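Local coordinates for VC0179-like protein (PDB 4XJ6) that probably joins GTP and ATP into a cyclic GMP-AMP dinucleotide, acting as a magnesium-dependent bacterial nucleotidyltransferase related to cyclic GMP-AMP synthase, at residues Val51-Arg56 with Ile89-Asp94; Asp84-Ile89 with Thr150-Leu155; Ala96-Phe100 with Pro145-His149. All coordinates share one frame; numbering follows the deposited sequence.

Overall arrangement
All three contacts lie on the same side of the chain's centre, with centres 10 to 11 Å apart. Contacts 2 and 3 are buried, whereas contact 1, whose centre lies about 34 Å from that of the chain, is only partly buried, apolar at one end and charged at its outer end. Helix 79-90 serves both contact 1 and contact 2, which share Ile89; contact 3 uses the next helix, 94-102. Contact 2 is leucine packing between two helices, while contact 3 joins a helix to a loop through one isoleucine and a polar edge. Arg97 ties the set together, its NH1 lying 2.9 Å from Ile89 O, and Phe100 packs on Leu151 and Leu155.

Contact 1. Residues Val51-Arg56 with Ile89-Asp94; sequences VAIDVR and IFEMED
Ile89, Val55 and Arg56 carry most of this contact, which joins helix 24-57 to the end of helix 79-90 and the turn into helix 94-102, away from the nucleotide and magnesium sites. Ile89 CG2 is the apolar centre: it lies 3.8 Å from Ala52 CA, 4.1 Å from Val55 CG2 and 4.2 Å from Val51 CG1, so one methyl meets Val51 and Ala52, neighbours in sequence, and Val55 one turn on. CG2 stands anti to the backbone N, and CG1 to the carbonyl carbon. Val55 divides its methyls, CG2 going to Ile89 and CG1 resting 4.0 Å from Phe90 O.

At the outer end Arg56, bent at chi2 and chi3, donates from NH2 to Asp94 OD1 over 2.8 Å, with an N-H...O angle of 163°. The oxygen lies in the guanidinium plane and is approached on its anti side, 23° out of the carboxylate plane; the two planes are 28° apart. Arg56 NH1 salt-bridges Asp98.

Two carboxylates from helix 94-102 thus hold the guanidinium through different nitrogens, which should restrict its rotation and offset its charge, while methyl packing and Arg97 NH1, bonded to the carbonyls of Ala52 and Ile89, join the buried end.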
loop_
_atom_site.group_PDB
_atom_site.type_symbol
_atom_site.label_atom_id
_atom_site.label_comp_id
_atom_site.label_asym_id
_atom_site.label_seq_id
_atom_site.Cartn_x
_atom_site.Cartn_y
_atom_site.Cartn_z
ATOM N N VAL A 51 2.169 31.591 3.299
ATOM C CA VAL A 51 0.957 32.277 3.726
ATOM C C VAL A 51 0.849 32.215 5.248
ATOM O O VAL A 51 0.448 33.187 5.887
ATOM C CB VAL A 51 -0.303 31.669 3.070
ATOM C CG1 VAL A 51 -1.561 32.341 3.594
ATOM C CG2 VAL A 51 -0.221 31.794 1.547
ATOM N N ALA A 52 1.234 31.076 5.817
ATOM C CA ALA A 52 1.266 30.903 7.266
ATOM C C ALA A 52 2.211 31.915 7.907
ATOM O O ALA A 52 1.947 32.421 8.996
ATOM C CB ALA A 52 1.682 29.483 7.622
ATOM N N ILE A 53 3.313 32.205 7.221
ATOM C CA ILE A 53 4.243 33.232 7.672
ATOM C C ILE A 53 3.580 34.602 7.620
ATOM O O ILE A 53 3.552 35.327 8.613
ATOM C CB ILE A 53 5.529 33.259 6.816
ATOM C CG1 ILE A 53 6.321 31.966 6.998
ATOM C CG2 ILE A 53 6.395 34.449 7.190
ATOM C CD1 ILE A 53 7.529 31.847 6.087
ATOM N N ASP A 54 3.034 34.934 6.454
ATOM C CA ASP A 54 2.436 36.243 6.208
ATOM C C ASP A 54 1.279 36.565 7.153
ATOM O O ASP A 54 1.024 37.736 7.440
ATOM C CB ASP A 54 1.954 36.334 4.759
ATOM C CG ASP A 54 3.083 36.175 3.756
ATOM O OD1 ASP A 54 4.256 36.374 4.138
ATOM O OD2 ASP A 54 2.795 35.856 2.583
ATOM N N VAL A 55 0.583 35.531 7.623
ATOM C CA VAL A 55 -0.544 35.702 8.538
ATOM C C VAL A 55 -0.143 36.479 9.786
ATOM O O VAL A 55 -0.711 37.529 10.079
ATOM C CB VAL A 55 -1.143 34.340 8.963
ATOM C CG1 VAL A 55 -1.995 34.489 10.218
ATOM C CG2 VAL A 55 -1.968 33.747 7.837
ATOM N N ARG A 56 0.845 35.966 10.512
ATOM C CA ARG A 56 1.283 36.611 11.742
ATOM C C ARG A 56 2.245 37.752 11.441
ATOM O O ARG A 56 2.371 38.693 12.224
ATOM C CB ARG A 56 1.942 35.599 12.684
ATOM C CG ARG A 56 3.228 34.984 12.149
ATOM C CD ARG A 56 4.225 34.761 13.272
ATOM N NE ARG A 56 3.652 33.965 14.351
ATOM C CZ ARG A 56 3.988 32.707 14.610
ATOM N NH1 ARG A 56 4.907 32.099 13.872
ATOM N NH2 ARG A 56 3.411 32.059 15.611
ATOM N N ILE A 89 -5.284 27.879 8.461
ATOM C CA ILE A 89 -4.007 28.583 8.411
ATOM C C ILE A 89 -4.107 29.900 9.178
ATOM O O ILE A 89 -3.154 30.332 9.830
ATOM C CB ILE A 89 -3.568 28.846 6.953
ATOM C CG1 ILE A 89 -3.220 27.528 6.260
ATOM C CG2 ILE A 89 -2.374 29.793 6.890
ATOM C CD1 ILE A 89 -2.824 27.700 4.812
ATOM N N PHE A 90 -5.278 30.521 9.108
ATOM C CA PHE A 90 -5.533 31.775 9.801
ATOM C C PHE A 90 -5.469 31.610 11.319
ATOM O O PHE A 90 -4.888 32.443 12.016
ATOM C CB PHE A 90 -6.898 32.330 9.385
ATOM C CG PHE A 90 -7.296 33.590 10.100
ATOM C CD1 PHE A 90 -6.902 34.830 9.627
ATOM C CD2 PHE A 90 -8.086 33.531 11.236
ATOM C CE1 PHE A 90 -7.280 35.986 10.283
ATOM C CE2 PHE A 90 -8.464 34.679 11.898
ATOM C CZ PHE A 90 -8.059 35.912 11.420
ATOM N N GLU A 91 -6.054 30.529 11.825
ATOM C CA GLU A 91 -6.256 30.393 13.265
ATOM C C GLU A 91 -5.445 29.278 13.930
ATOM O O GLU A 91 -5.798 28.819 15.016
ATOM C CB GLU A 91 -7.746 30.181 13.558
ATOM C CG GLU A 91 -8.296 28.841 13.103
ATOM C CD GLU A 91 -9.811 28.806 13.081
ATOM O OE1 GLU A 91 -10.413 28.288 14.045
ATOM O OE2 GLU A 91 -10.403 29.293 12.096
ATOM N N MET A 92 -4.355 28.852 13.299
ATOM C CA MET A 92 -3.491 27.852 13.919
ATOM C C MET A 92 -2.638 28.502 15.011
ATOM O O MET A 92 -2.097 29.592 14.822
ATOM C CB MET A 92 -2.611 27.162 12.872
ATOM C CG MET A 92 -1.682 28.084 12.106
ATOM S SD MET A 92 -0.886 27.247 10.715
ATOM C CE MET A 92 -0.162 25.834 11.539
ATOM N N GLU A 93 -2.542 27.835 16.157
ATOM C CA GLU A 93 -1.829 28.373 17.317
ATOM C C GLU A 93 -0.359 28.670 17.017
ATOM O O GLU A 93 0.223 28.100 16.092
ATOM C CB GLU A 93 -1.932 27.404 18.497
ATOM C CG GLU A 93 -3.318 27.326 19.121
ATOM C CD GLU A 93 -3.375 26.364 20.293
ATOM O OE1 GLU A 93 -2.997 25.187 20.117
ATOM O OE2 GLU A 93 -3.791 26.788 21.392
ATOM N N ASP A 94 0.225 29.571 17.804
ATOM C CA ASP A 94 1.612 29.993 17.616
ATOM C C ASP A 94 2.575 28.811 17.593
ATOM O O ASP A 94 3.451 28.732 16.735
ATOM C CB ASP A 94 2.028 30.975 18.715
ATOM C CG ASP A 94 1.428 32.356 18.526
ATOM O OD1 ASP A 94 1.435 32.857 17.382
ATOM O OD2 ASP A 94 0.948 32.941 19.521
#

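Contact 2. Residues Asp84-Ile89 with Thr150-Leu155; sequences DLARLI and TLLLLL
Leu88 packs against Thr150, Leu151 and Leu154 where helix 79-90 meets helix 149-166 of the nucleotidyltransferase domain, a helix-helix packing. The axes of segments 84-89 and 150-155 approach to 9.9 Å, and their N-to-C directions make an angle of 133°, so the helices run roughly antiparallel but steeply crossed.

Leu88 can be followed outward. Its CB, directed at the other helix, lies 4.0 Å from Leu151 CD1. With CG anti to the carbonyl carbon (chi1 -68°) and the chain extended at chi2, CD1 is carried on to the backbone of helix 149-166, where it sits 3.6 Å from Leu151 N. There it also touches the Thr150 methyl, CG2, at 3.7 Å, and Leu154 CD1. The tip therefore rests between three side chains on one face of the opposite helix.

Leu85, one turn earlier, packs on Leu151, Leu154 and Leu155. Its CB meets Leu154 CD1, and its two methyls reach deeper: CD2 is 3.8 Å from Leu155 CD2, while CD1 comes to 4.1 Å from Leu151 CG. Leu85 crosses both Leu151 and Leu155 at about a right angle, so branches meet across one another instead of lying alongside.

Asp84 closes the more open margin. Its OD2 lies 3.8 Å from Thr150 CG2 and 3.9 Å from Leu154 CD1, van der Waals approaches to methyls, while OD1 makes a salt bridge within the helix to Arg87 NH2, which also pairs with Glu80. Val44, Phe45 and Ala48 of helix 24-57 pack on Leu155 farther in.

No hydrogen bond crosses between the segments. Their association consequently rests on leucine branches fitting together, with the carboxylate of Asp84 set against methyls of the other helix and its charge probably balanced in part by Arg87 on its own helix.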
loop_
_atom_site.group_PDB
_atom_site.type_symbol
_atom_site.label_atom_id
_atom_site.label_comp_id
_atom_site.label_asym_id
_atom_site.label_seq_id
_atom_site.Cartn_x
_atom_site.Cartn_y
_atom_site.Cartn_z
ATOM N N ASP A 84 -11.993 26.569 4.146
ATOM C CA ASP A 84 -11.625 25.808 5.334
ATOM C C ASP A 84 -10.127 25.897 5.600
ATOM O O ASP A 84 -9.704 26.166 6.726
ATOM C CB ASP A 84 -12.048 24.347 5.183
ATOM C CG ASP A 84 -11.996 23.590 6.495
ATOM O OD1 ASP A 84 -11.906 24.239 7.561
ATOM O OD2 ASP A 84 -12.063 22.344 6.460
ATOM N N LEU A 85 -9.330 25.675 4.557
ATOM C CA LEU A 85 -7.877 25.760 4.665
ATOM C C LEU A 85 -7.444 27.177 5.017
ATOM O O LEU A 85 -6.469 27.375 5.743
ATOM C CB LEU A 85 -7.212 25.312 3.362
ATOM C CG LEU A 85 -5.684 25.240 3.404
ATOM C CD1 LEU A 85 -5.218 24.324 4.531
ATOM C CD2 LEU A 85 -5.129 24.782 2.061
ATOM N N ALA A 86 -8.178 28.155 4.496
ATOM C CA ALA A 86 -7.928 29.556 4.811
ATOM C C ALA A 86 -8.107 29.797 6.303
ATOM O O ALA A 86 -7.272 30.435 6.942
ATOM C CB ALA A 86 -8.854 30.461 4.009
ATOM N N ARG A 87 -9.197 29.270 6.850
ATOM C CA ARG A 87 -9.480 29.398 8.274
ATOM C C ARG A 87 -8.412 28.718 9.123
ATOM O O ARG A 87 -7.889 29.314 10.063
ATOM C CB ARG A 87 -10.853 28.815 8.604
ATOM C CG ARG A 87 -12.014 29.634 8.071
ATOM C CD ARG A 87 -13.331 29.178 8.669
ATOM N NE ARG A 87 -13.667 27.809 8.289
ATOM C CZ ARG A 87 -14.364 27.488 7.204
ATOM N NH1 ARG A 87 -14.794 28.442 6.388
ATOM N NH2 ARG A 87 -14.631 26.219 6.930
ATOM N N LEU A 88 -8.096 27.471 8.781
ATOM C CA LEU A 88 -7.114 26.682 9.520
ATOM C C LEU A 88 -5.750 27.360 9.591
ATOM O O LEU A 88 -5.128 27.403 10.651
ATOM C CB LEU A 88 -6.963 25.298 8.886
ATOM C CG LEU A 88 -8.176 24.377 8.998
ATOM C CD1 LEU A 88 -7.993 23.144 8.130
ATOM C CD2 LEU A 88 -8.406 23.989 10.451
ATOM N N ILE A 89 -5.284 27.879 8.461
ATOM C CA ILE A 89 -4.007 28.583 8.411
ATOM C C ILE A 89 -4.107 29.900 9.178
ATOM O O ILE A 89 -3.154 30.332 9.830
ATOM C CB ILE A 89 -3.568 28.846 6.953
ATOM C CG1 ILE A 89 -3.220 27.528 6.260
ATOM C CG2 ILE A 89 -2.374 29.793 6.890
ATOM C CD1 ILE A 89 -2.824 27.700 4.812
ATOM N N THR A 150 -6.839 18.022 9.759
ATOM C CA THR A 150 -7.574 18.502 8.592
ATOM C C THR A 150 -6.690 19.360 7.694
ATOM O O THR A 150 -6.741 19.247 6.467
ATOM C CB THR A 150 -8.810 19.316 9.007
ATOM O OG1 THR A 150 -9.671 18.502 9.812
ATOM C CG2 THR A 150 -9.573 19.799 7.782
ATOM N N LEU A 151 -5.881 20.214 8.316
ATOM C CA LEU A 151 -4.962 21.083 7.593
ATOM C C LEU A 151 -4.026 20.266 6.709
ATOM O O LEU A 151 -3.925 20.508 5.503
ATOM C CB LEU A 151 -4.155 21.935 8.577
ATOM C CG LEU A 151 -3.419 23.184 8.077
ATOM C CD1 LEU A 151 -3.168 24.134 9.239
ATOM C CD2 LEU A 151 -2.103 22.843 7.390
ATOM N N LEU A 152 -3.346 19.303 7.323
ATOM C CA LEU A 152 -2.380 18.461 6.625
ATOM C C LEU A 152 -3.040 17.625 5.538
ATOM O O LEU A 152 -2.466 17.405 4.472
ATOM C CB LEU A 152 -1.664 17.549 7.623
ATOM C CG LEU A 152 -0.973 18.253 8.792
ATOM C CD1 LEU A 152 -0.503 17.240 9.821
ATOM C CD2 LEU A 152 0.186 19.074 8.271
ATOM N N LEU A 153 -4.251 17.158 5.821
ATOM C CA LEU A 153 -5.005 16.357 4.863
ATOM C C LEU A 153 -5.436 17.188 3.661
ATOM O O LEU A 153 -5.433 16.705 2.529
ATOM C CB LEU A 153 -6.229 15.728 5.533
ATOM C CG LEU A 153 -5.948 14.545 6.461
ATOM C CD1 LEU A 153 -7.219 14.121 7.186
ATOM C CD2 LEU A 153 -5.345 13.383 5.678
ATOM N N LEU A 154 -5.802 18.441 3.910
ATOM C CA LEU A 154 -6.196 19.350 2.837
ATOM C C LEU A 154 -5.009 19.743 1.965
ATOM O O LEU A 154 -5.176 20.075 0.792
ATOM C CB LEU A 154 -6.858 20.604 3.411
ATOM C CG LEU A 154 -8.319 20.455 3.836
ATOM C CD1 LEU A 154 -8.857 21.775 4.371
ATOM C CD2 LEU A 154 -9.167 19.948 2.675
ATOM N N LEU A 155 -3.813 19.709 2.543
ATOM C CA LEU A 155 -2.597 20.002 1.792
ATOM C C LEU A 155 -2.225 18.839 0.880
ATOM O O LEU A 155 -1.696 19.039 -0.213
ATOM C CB LEU A 155 -1.440 20.320 2.736
ATOM C CG LEU A 155 -1.587 21.598 3.561
ATOM C CD1 LEU A 155 -0.305 21.886 4.320
ATOM C CD2 LEU A 155 -1.967 22.777 2.678
#

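Contact 3. Residues Ala96-Phe100 with Pro145-His149; sequences ARDDF and PSIGH
Ile147 and Phe100 cross at about a right angle, the isoleucine extending from the loop before helix 149-166 toward helix 94-102. Its CG1 is anti to the carbonyl carbon and chi2 is 177°, giving a straight arm that carries CD1 past Ala96 O to the base of Phe100, 3.9 Å from Phe100 CB. This methyl lies obliquely to the aromatic ring. Nearer the root of the arm, Ile147 CG1 packs 3.7 Å from Ala96 O and 4.1 Å from Ala96 CB. Ala96 points at the loop, and its small side chain allows the backbones to come together, with 5.2 Å between Ala96 CA and Ile147 CA.

Ser146 and Asp99 face each other at the polar edge. Ser146 OG and Asp99 OD2 are 3.3 Å apart, but the stronger partner of both is Thr139: Asp99 OD2 accepts from its backbone N, and Ser146 OG bonds to its carbonyl O. The backbone of one residue thus places both groups.

The loop is held between helix 94-102 and strand 128-138, with Met138 against Ile147 and Met136 against Phe100. The Phe100 side chain continues inward to Leu151 and Leu155 of helix 149-166 and to Ala48 and Ala52 of helix 24-57.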
loop_
_atom_site.group_PDB
_atom_site.type_symbol
_atom_site.label_atom_id
_atom_site.label_comp_id
_atom_site.label_asym_id
_atom_site.label_seq_id
_atom_site.Cartn_x
_atom_site.Cartn_y
_atom_site.Cartn_z
ATOM N N ALA A 96 1.916 25.570 16.983
ATOM C CA ALA A 96 1.669 24.782 15.782
ATOM C C ALA A 96 2.188 25.522 14.556
ATOM O O ALA A 96 2.757 24.912 13.649
ATOM C CB ALA A 96 0.188 24.476 15.633
ATOM N N ARG A 97 1.994 26.838 14.539
ATOM C CA ARG A 97 2.430 27.660 13.417
ATOM C C ARG A 97 3.951 27.657 13.305
ATOM O O ARG A 97 4.496 27.573 12.205
ATOM C CB ARG A 97 1.912 29.093 13.559
ATOM C CG ARG A 97 2.019 29.909 12.280
ATOM C CD ARG A 97 1.603 31.353 12.493
ATOM N NE ARG A 97 0.200 31.474 12.873
ATOM C CZ ARG A 97 -0.806 31.499 12.003
ATOM N NH1 ARG A 97 -0.563 31.404 10.701
ATOM N NH2 ARG A 97 -2.055 31.611 12.434
ATOM N N ASP A 98 4.626 27.740 14.449
ATOM C CA ASP A 98 6.085 27.708 14.495
ATOM C C ASP A 98 6.625 26.423 13.880
ATOM O O ASP A 98 7.576 26.448 13.099
ATOM C CB ASP A 98 6.583 27.849 15.935
ATOM C CG ASP A 98 6.389 29.247 16.486
ATOM O OD1 ASP A 98 6.278 30.192 15.679
ATOM O OD2 ASP A 98 6.349 29.400 17.725
ATOM N N ASP A 99 6.009 25.300 14.238
ATOM C CA ASP A 99 6.397 24.005 13.695
ATOM C C ASP A 99 6.170 23.950 12.189
ATOM O O ASP A 99 7.041 23.510 11.436
ATOM C CB ASP A 99 5.617 22.882 14.378
ATOM C CG ASP A 99 6.060 22.646 15.807
ATOM O OD1 ASP A 99 7.223 22.959 16.133
ATOM O OD2 ASP A 99 5.245 22.136 16.606
ATOM N N PHE A 100 4.992 24.401 11.766
ATOM C CA PHE A 100 4.599 24.355 10.365
ATOM C C PHE A 100 5.566 25.145 9.493
ATOM O O PHE A 100 5.970 24.686 8.432
ATOM C CB PHE A 100 3.172 24.885 10.201
ATOM C CG PHE A 100 2.629 24.747 8.806
ATOM C CD1 PHE A 100 2.435 23.497 8.246
ATOM C CD2 PHE A 100 2.300 25.867 8.063
ATOM C CE1 PHE A 100 1.935 23.365 6.966
ATOM C CE2 PHE A 100 1.798 25.744 6.784
ATOM C CZ PHE A 100 1.615 24.492 6.233
ATOM N N PRO A 145 -0.800 15.064 17.873
ATOM C CA PRO A 145 0.072 16.034 17.200
ATOM C C PRO A 145 -0.414 17.466 17.413
ATOM O O PRO A 145 -1.594 17.668 17.706
ATOM C CB PRO A 145 -0.030 15.630 15.726
ATOM C CG PRO A 145 -0.372 14.185 15.761
ATOM C CD PRO A 145 -1.261 14.010 16.951
ATOM N N SER A 146 0.478 18.443 17.279
ATOM C CA SER A 146 0.115 19.836 17.523
ATOM C C SER A 146 -0.665 20.428 16.352
ATOM O O SER A 146 -1.659 21.127 16.547
ATOM C CB SER A 146 1.365 20.675 17.798
ATOM O OG SER A 146 2.207 20.734 16.658
ATOM N N ILE A 147 -0.207 20.144 15.138
ATOM C CA ILE A 147 -0.861 20.641 13.933
ATOM C C ILE A 147 -2.113 19.822 13.608
ATOM O O ILE A 147 -2.086 18.590 13.637
ATOM C CB ILE A 147 0.108 20.622 12.729
ATOM C CG1 ILE A 147 1.312 21.525 13.008
ATOM C CG2 ILE A 147 -0.606 21.048 11.454
ATOM C CD1 ILE A 147 2.355 21.528 11.911
ATOM N N GLY A 148 -3.207 20.518 13.314
ATOM C CA GLY A 148 -4.477 19.874 13.020
ATOM C C GLY A 148 -4.409 18.905 11.856
ATOM O O GLY A 148 -3.688 19.137 10.883
ATOM N N HIS A 149 -5.164 17.813 11.955
ATOM C CA HIS A 149 -5.125 16.765 10.942
ATOM C C HIS A 149 -5.792 17.209 9.644
ATOM O O HIS A 149 -5.357 16.832 8.559
ATOM C CB HIS A 149 -5.791 15.488 11.465
ATOM C CG HIS A 149 -7.288 15.549 11.488
ATOM N ND1 HIS A 149 -8.079 14.719 10.722
ATOM C CD2 HIS A 149 -8.139 16.345 12.180
ATOM C CE1 HIS A 149 -9.351 14.996 10.943
ATOM N NE2 HIS A 149 -9.415 15.980 11.823
#